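Local structure of lithostathine-1-alpha (Homo sapiens, 1QDD) at residues 31-34 against 35-39; 64-68 against 69-73. The protein might inhibit spontaneous calcium carbonate precipitation as a secreted C-type lectin, and may be associated with regeneration of pancreas and brain. The protein carries 1 engineered substitution. One frame throughout, in Å; residues are numbered along the deposited sequence.

Interaction 1 of 2, residues 31-34 against 35-39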
ATOM      1  N   ASP A  31      -8.186  -1.887 -10.548  1.00 12.85           N
ATOM      2  CA  ASP A  31      -7.645  -1.327 -11.776  1.00 13.62           C
ATOM      3  C   ASP A  31      -6.165  -1.663 -11.927  1.00 14.69           C
ATOM      4  O   ASP A  31      -5.410  -1.464 -10.956  1.00 16.82           O
ATOM      5  CB  ASP A  31      -7.781   0.188 -11.683  1.00 14.00           C
ATOM      6  CG  ASP A  31      -7.376   0.933 -12.935  1.00 15.99           C
ATOM      7  OD1 ASP A  31      -7.307   0.330 -14.019  1.00 18.27           O
ATOM      8  OD2 ASP A  31      -7.140   2.152 -12.790  1.00 16.84           O
ATOM      9  N   ARG A  32      -5.736  -2.068 -13.106  1.00 13.03           N
ATOM     10  CA  ARG A  32      -4.344  -2.429 -13.371  1.00 13.81           C
ATOM     11  C   ARG A  32      -3.589  -1.254 -13.947  1.00 12.93           C
ATOM     12  O   ARG A  32      -3.877  -0.747 -15.034  1.00 14.05           O
ATOM     13  CB  ARG A  32      -4.305  -3.647 -14.302  1.00 17.96           C
ATOM     14  CG  ARG A  32      -4.908  -4.898 -13.682  1.00 20.92           C
ATOM     15  CD  ARG A  32      -6.410  -5.013 -13.935  1.00 24.19           C
ATOM     16  NE  ARG A  32      -6.855  -6.386 -13.735  1.00 26.72           N
ATOM     17  CZ  ARG A  32      -7.016  -7.007 -12.573  1.00 27.58           C
ATOM     18  NH1 ARG A  32      -6.790  -6.368 -11.439  1.00 28.18           N
ATOM     19  NH2 ARG A  32      -7.408  -8.277 -12.572  1.00 28.77           N
ATOM     20  N   GLU A  33      -2.675  -0.692 -13.162  1.00 10.74           N
ATOM     21  CA  GLU A  33      -1.905   0.493 -13.475  1.00 10.32           C
ATOM     22  C   GLU A  33      -0.424   0.278 -13.142  1.00 10.12           C
ATOM     23  O   GLU A  33      -0.115  -0.586 -12.312  1.00 10.36           O
ATOM     24  CB  GLU A  33      -2.412   1.701 -12.684  1.00 11.95           C
ATOM     25  CG  GLU A  33      -3.861   2.093 -12.869  1.00 13.53           C
ATOM     26  CD  GLU A  33      -4.194   2.824 -14.151  1.00 15.32           C
ATOM     27  OE1 GLU A  33      -3.309   3.260 -14.913  1.00 16.96           O
ATOM     28  OE2 GLU A  33      -5.407   3.013 -14.422  1.00 18.26           O
ATOM     29  N   THR A  34       0.451   1.054 -13.764  1.00  9.73           N
ATOM     30  CA  THR A  34       1.859   1.039 -13.377  1.00 10.27           C
ATOM     31  C   THR A  34       2.021   1.544 -11.940  1.00  9.99           C
ATOM     32  O   THR A  34       1.124   2.210 -11.414  1.00  9.86           O
ATOM     33  CB  THR A  34       2.731   1.888 -14.322  1.00 10.47           C
ATOM     34  OG1 THR A  34       2.313   3.247 -14.162  1.00 12.35           O
ATOM     35  CG2 THR A  34       2.618   1.461 -15.774  1.00 12.30           C
ATOM     36  N   TRP A  35       3.172   1.297 -11.314  1.00  9.35           N
ATOM     37  CA  TRP A  35       3.375   1.736  -9.935  1.00  9.71           C
ATOM     38  C   TRP A  35       3.202   3.240  -9.773  1.00  9.54           C
ATOM     39  O   TRP A  35       2.494   3.708  -8.872  1.00  9.24           O
ATOM     40  CB  TRP A  35       4.746   1.271  -9.438  1.00  8.70           C
ATOM     41  CG  TRP A  35       5.026   1.559  -7.993  1.00  8.62           C
ATOM     42  CD1 TRP A  35       4.859   0.719  -6.930  1.00  9.00           C
ATOM     43  CD2 TRP A  35       5.589   2.754  -7.441  1.00  8.88           C
ATOM     44  NE1 TRP A  35       5.248   1.314  -5.751  1.00  9.50           N
ATOM     45  CE2 TRP A  35       5.701   2.576  -6.053  1.00  9.09           C
ATOM     46  CE3 TRP A  35       6.009   3.971  -7.999  1.00  9.49           C
ATOM     47  CZ2 TRP A  35       6.172   3.575  -5.201  1.00  9.91           C
ATOM     48  CZ3 TRP A  35       6.491   4.966  -7.152  1.00 11.50           C
ATOM     49  CH2 TRP A  35       6.556   4.751  -5.772  1.00 11.11           C
ATOM     50  N   VAL A  36       3.806   4.030 -10.676  1.00  9.84           N
ATOM     51  CA  VAL A  36       3.686   5.490 -10.605  1.00 11.56           C
ATOM     52  C   VAL A  36       2.252   5.967 -10.774  1.00 10.89           C
ATOM     53  O   VAL A  36       1.776   6.858 -10.069  1.00 11.63           O
ATOM     54  CB  VAL A  36       4.597   6.169 -11.649  1.00 14.10           C
ATOM     55  CG1 VAL A  36       4.318   7.661 -11.796  1.00 17.72           C
ATOM     56  CG2 VAL A  36       6.064   5.964 -11.287  1.00 15.92           C
ATOM     57  N   ASP A  37       1.529   5.404 -11.737  1.00 10.27           N
ATOM     58  CA  ASP A  37       0.147   5.781 -12.009  1.00 10.98           C
ATOM     59  C   ASP A  37      -0.787   5.379 -10.870  1.00 10.27           C
ATOM     60  O   ASP A  37      -1.728   6.119 -10.557  1.00 11.05           O
ATOM     61  CB  ASP A  37      -0.327   5.235 -13.356  1.00 12.17           C
ATOM     62  CG  ASP A  37       0.321   5.932 -14.544  1.00 15.62           C
ATOM     63  OD1 ASP A  37       0.947   6.993 -14.364  1.00 16.68           O
ATOM     64  OD2 ASP A  37       0.199   5.407 -15.675  1.00 16.39           O
ATOM     65  N   ALA A  38      -0.516   4.267 -10.191  1.00 10.11           N
ATOM     66  CA  ALA A  38      -1.274   3.842  -9.016  1.00  9.70           C
ATOM     67  C   ALA A  38      -1.047   4.830  -7.873  1.00  9.02           C
ATOM     68  O   ALA A  38      -2.019   5.261  -7.237  1.00  9.75           O
ATOM     69  CB  ALA A  38      -0.885   2.433  -8.618  1.00  9.34           C
ATOM     70  N   ASP A  39       0.201   5.221  -7.615  1.00  9.12           N
ATOM     71  CA  ASP A  39       0.456   6.193  -6.550  1.00  9.37           C
ATOM     72  C   ASP A  39      -0.209   7.536  -6.848  1.00  9.91           C
ATOM     73  O   ASP A  39      -0.754   8.156  -5.926  1.00 10.25           O
ATOM     74  CB  ASP A  39       1.954   6.347  -6.308  1.00 10.59           C
ATOM     75  CG  ASP A  39       2.267   7.062  -5.014  1.00 11.93           C
ATOM     76  OD1 ASP A  39       1.967   6.551  -3.918  1.00 12.86           O
ATOM     77  OD2 ASP A  39       2.831   8.182  -5.066  1.00 15.34           O
TER
HETATM   78  O   HOH W   1      -0.830   2.957 -15.769  1.00 14.80           O
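Glu33, Thr34 and Asp37 grip one water molecule between them, at the step from strand 24-33 into helix 35-44. It donates to Glu33 OE1 at 2.6 Å and to Asp37 OD2 at 2.7 Å, and it accepts from Thr34 N. The two carboxylates that share it have their planes turned 69° apart, and their nearest oxygens, Glu33 OE1 and Asp37 OD2, stay 4.2 Å from each other. A bend at chi2 (-77°) folds the Glu33 chain over so that OE1 lies near CB of Asp37, while CB of Glu33 rests close to Ala38. Thr34 is the N-cap. Its OG1 sits between its own backbone N and carbonyl carbon (chi1 65°), where it accepts a weak bond from Asp37 N at 3.3 Å. The first helical turn closes with Ala38 N donating to Thr34 O at 2.9 Å. Trp35 finds its partners outside the cap: NE1 donates to Ile78 O, and the ring stacks on His81 and meets Trp77 edge-to-face. Asp31 OD2 and Glu33 OE2 are only 2.5 Å apart, so one of these acids is probably protonated. Any repulsion between Glu33 and Asp37 would then be smaller, with the bridging water offering a hydrogen to each, and the helix N-terminus would favour a negative charge on Asp37.

Interaction 2 of 2, residues 64-68 against 69-73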
ATOM      1  N   SER A  64      -5.923  -9.004   4.921  1.00  9.80           N
ATOM      2  CA  SER A  64      -7.324  -9.351   5.143  1.00 11.65           C
ATOM      3  C   SER A  64      -8.236  -8.548   4.236  1.00 11.35           C
ATOM      4  O   SER A  64      -9.216  -9.077   3.669  1.00 12.21           O
ATOM      5  CB  SER A  64      -7.698  -9.143   6.609  1.00 14.00           C
ATOM      6  OG  SER A  64      -8.055  -7.819   6.921  1.00 20.53           O
ATOM      7  N   LEU A  65      -7.968  -7.268   4.042  1.00  9.87           N
ATOM      8  CA  LEU A  65      -8.715  -6.389   3.167  1.00 10.56           C
ATOM      9  C   LEU A  65      -8.697  -6.880   1.735  1.00  9.80           C
ATOM     10  O   LEU A  65      -9.725  -6.912   1.035  1.00 10.74           O
ATOM     11  CB  LEU A  65      -8.130  -4.976   3.265  1.00 13.35           C
ATOM     12  CG  LEU A  65      -8.889  -3.879   2.517  1.00 15.39           C
ATOM     13  CD1 LEU A  65     -10.264  -3.666   3.132  1.00 18.59           C
ATOM     14  CD2 LEU A  65      -8.127  -2.563   2.544  1.00 18.25           C
ATOM     15  N   ILE A  66      -7.546  -7.300   1.238  1.00  8.69           N
ATOM     16  CA  ILE A  66      -7.417  -7.831  -0.121  1.00  9.13           C
ATOM     17  C   ILE A  66      -8.193  -9.135  -0.227  1.00  9.59           C
ATOM     18  O   ILE A  66      -8.955  -9.345  -1.195  1.00 10.02           O
ATOM     19  CB  ILE A  66      -5.949  -7.985  -0.537  1.00  8.13           C
ATOM     20  CG1 ILE A  66      -5.239  -6.631  -0.576  1.00  9.04           C
ATOM     21  CG2 ILE A  66      -5.887  -8.672  -1.899  1.00  9.58           C
ATOM     22  CD1 ILE A  66      -3.727  -6.727  -0.569  1.00 10.12           C
ATOM     23  N   LYS A  67      -8.033 -10.063   0.701  1.00 10.80           N
ATOM     24  CA  LYS A  67      -8.743 -11.341   0.676  1.00 12.95           C
ATOM     25  C   LYS A  67     -10.248 -11.145   0.706  1.00 13.22           C
ATOM     26  O   LYS A  67     -10.979 -11.808  -0.061  1.00 14.19           O
ATOM     27  CB  LYS A  67      -8.276 -12.214   1.840  1.00 14.81           C
ATOM     28  CG  LYS A  67      -6.932 -12.894   1.643  1.00 19.82           C
ATOM     29  CD  LYS A  67      -6.815 -14.138   2.520  1.00 23.56           C
ATOM     30  CE  LYS A  67      -7.045 -15.395   1.699  1.00 25.89           C
ATOM     31  NZ  LYS A  67      -7.879 -16.393   2.420  1.00 28.03           N
ATOM     32  N   GLU A  68     -10.767 -10.236   1.505  1.00 12.64           N
ATOM     33  CA  GLU A  68     -12.191  -9.965   1.621  1.00 14.30           C
ATOM     34  C   GLU A  68     -12.825  -9.401   0.366  1.00 12.06           C
ATOM     35  O   GLU A  68     -14.049  -9.528   0.152  1.00 13.47           O
ATOM     36  CB  GLU A  68     -12.442  -9.053   2.839  1.00 18.40           C
ATOM     37  CG  GLU A  68     -12.287  -9.816   4.150  1.00 24.12           C
ATOM     38  CD  GLU A  68     -12.429  -8.964   5.393  1.00 26.99           C
ATOM     39  OE1 GLU A  68     -12.837  -7.789   5.292  1.00 29.19           O
ATOM     40  OE2 GLU A  68     -12.141  -9.480   6.496  1.00 29.76           O
ATOM     41  N   SER A  69     -12.048  -8.826  -0.546  1.00  9.79           N
ATOM     42  CA  SER A  69     -12.538  -8.333  -1.815  1.00  9.56           C
ATOM     43  C   SER A  69     -12.967  -9.464  -2.746  1.00  9.77           C
ATOM     44  O   SER A  69     -13.699  -9.177  -3.708  1.00 10.62           O
ATOM     45  CB  SER A  69     -11.484  -7.491  -2.551  1.00  9.50           C
ATOM     46  OG  SER A  69     -10.499  -8.311  -3.157  1.00  9.11           O
ATOM     47  N   GLY A  70     -12.467 -10.677  -2.570  1.00  9.76           N
ATOM     48  CA  GLY A  70     -12.743 -11.762  -3.492  1.00 10.65           C
ATOM     49  C   GLY A  70     -11.887 -11.753  -4.731  1.00 11.29           C
ATOM     50  O   GLY A  70     -12.130 -12.582  -5.623  1.00 12.33           O
ATOM     51  N   THR A  71     -10.880 -10.888  -4.864  1.00  9.32           N
ATOM     52  CA  THR A  71     -10.045 -10.831  -6.054  1.00  8.65           C
ATOM     53  C   THR A  71      -9.352 -12.152  -6.382  1.00  8.96           C
ATOM     54  O   THR A  71      -8.947 -12.882  -5.482  1.00 10.50           O
ATOM     55  CB  THR A  71      -9.004  -9.687  -5.942  1.00  9.66           C
ATOM     56  OG1 THR A  71      -8.383  -9.494  -7.222  1.00 10.39           O
ATOM     57  CG2 THR A  71      -7.914  -9.911  -4.910  1.00 10.17           C
ATOM     58  N   ASP A  72      -9.148 -12.391  -7.675  1.00  9.17           N
ATOM     59  CA  ASP A  72      -8.331 -13.473  -8.190  1.00 10.14           C
ATOM     60  C   ASP A  72      -6.930 -13.010  -8.588  1.00 10.49           C
ATOM     61  O   ASP A  72      -6.130 -13.792  -9.122  1.00 11.49           O
ATOM     62  CB  ASP A  72      -9.004 -14.152  -9.397  1.00 12.30           C
ATOM     63  CG  ASP A  72     -10.280 -14.890  -9.007  1.00 13.55           C
ATOM     64  OD1 ASP A  72     -11.336 -14.570  -9.606  1.00 15.70           O
ATOM     65  OD2 ASP A  72     -10.206 -15.705  -8.063  1.00 13.59           O
ATOM     66  N   ASP A  73      -6.564 -11.762  -8.289  1.00  9.21           N
ATOM     67  CA  ASP A  73      -5.251 -11.230  -8.636  1.00  9.43           C
ATOM     68  C   ASP A  73      -4.085 -11.912  -7.928  1.00  9.21           C
ATOM     69  O   ASP A  73      -4.219 -12.361  -6.799  1.00 11.09           O
ATOM     70  CB  ASP A  73      -5.217  -9.719  -8.355  1.00 11.45           C
ATOM     71  CG  ASP A  73      -5.989  -8.888  -9.347  1.00 13.22           C
ATOM     72  OD1 ASP A  73      -5.956  -7.635  -9.220  1.00 15.23           O
ATOM     73  OD2 ASP A  73      -6.639  -9.414 -10.273  1.00 14.32           O
TER
HETATM   74  O   HOH W   2      -9.108 -13.072  -2.607  1.00 27.80           O
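One carbonyl oxygen, Ile66 O, takes two bonds from the same residue: Ser69 OG donates to it at 2.7 Å and Ser69 N at 3.2 Å. The hydroxyl arrives in the carbonyl plane. Ser69 N also reaches back to Leu65 O, so this one N-H is shared between two carbonyl oxygens, the Leu65 bond being the weak one. Gly70 N then donates to Lys67 O at 3.1 Å, and Gly70 itself leaves the helix with positive phi (81°), a backbone shape that favours glycine. With chi1 at 77°, OG of Ser69 lies between its backbone N and carbonyl carbon; from there it both donates to Ile66 O and accepts from Thr71 N at 3.1 Å. Beside these bonds the methyls Ile66 CG2 and Thr71 CG2 touch at 3.8 Å, the two side chains running side by side in the same direction. Thr71 OG1 accepts from Asp73 N at 3.1 Å and is hydrogen-bonded to Glu30 as well. Two ST turns in succession, at Ser69 and Thr71, thus carry the chain out of helix 56-68 toward strand 75-78 in this C-type lectin domain.

Interaction 1 lies at the start of one helix and interaction 2 at the end of another. Their centres lie about 18 Å apart, yet the two meet directly through a salt bridge, Arg32 NH2 to Asp73 OD2 at 2.7 Å, which joins Arg32 of 31-34 to Asp73 at the end of 69-73. Ser137 of strand 136-143 touches Arg32 and bonds to Asp73, so a single residue of that strand meets both partners of the bridge. Both contacts belong to the C-type lectin domain; the glycan is carried separately, on Thr5 in the N-terminal segment.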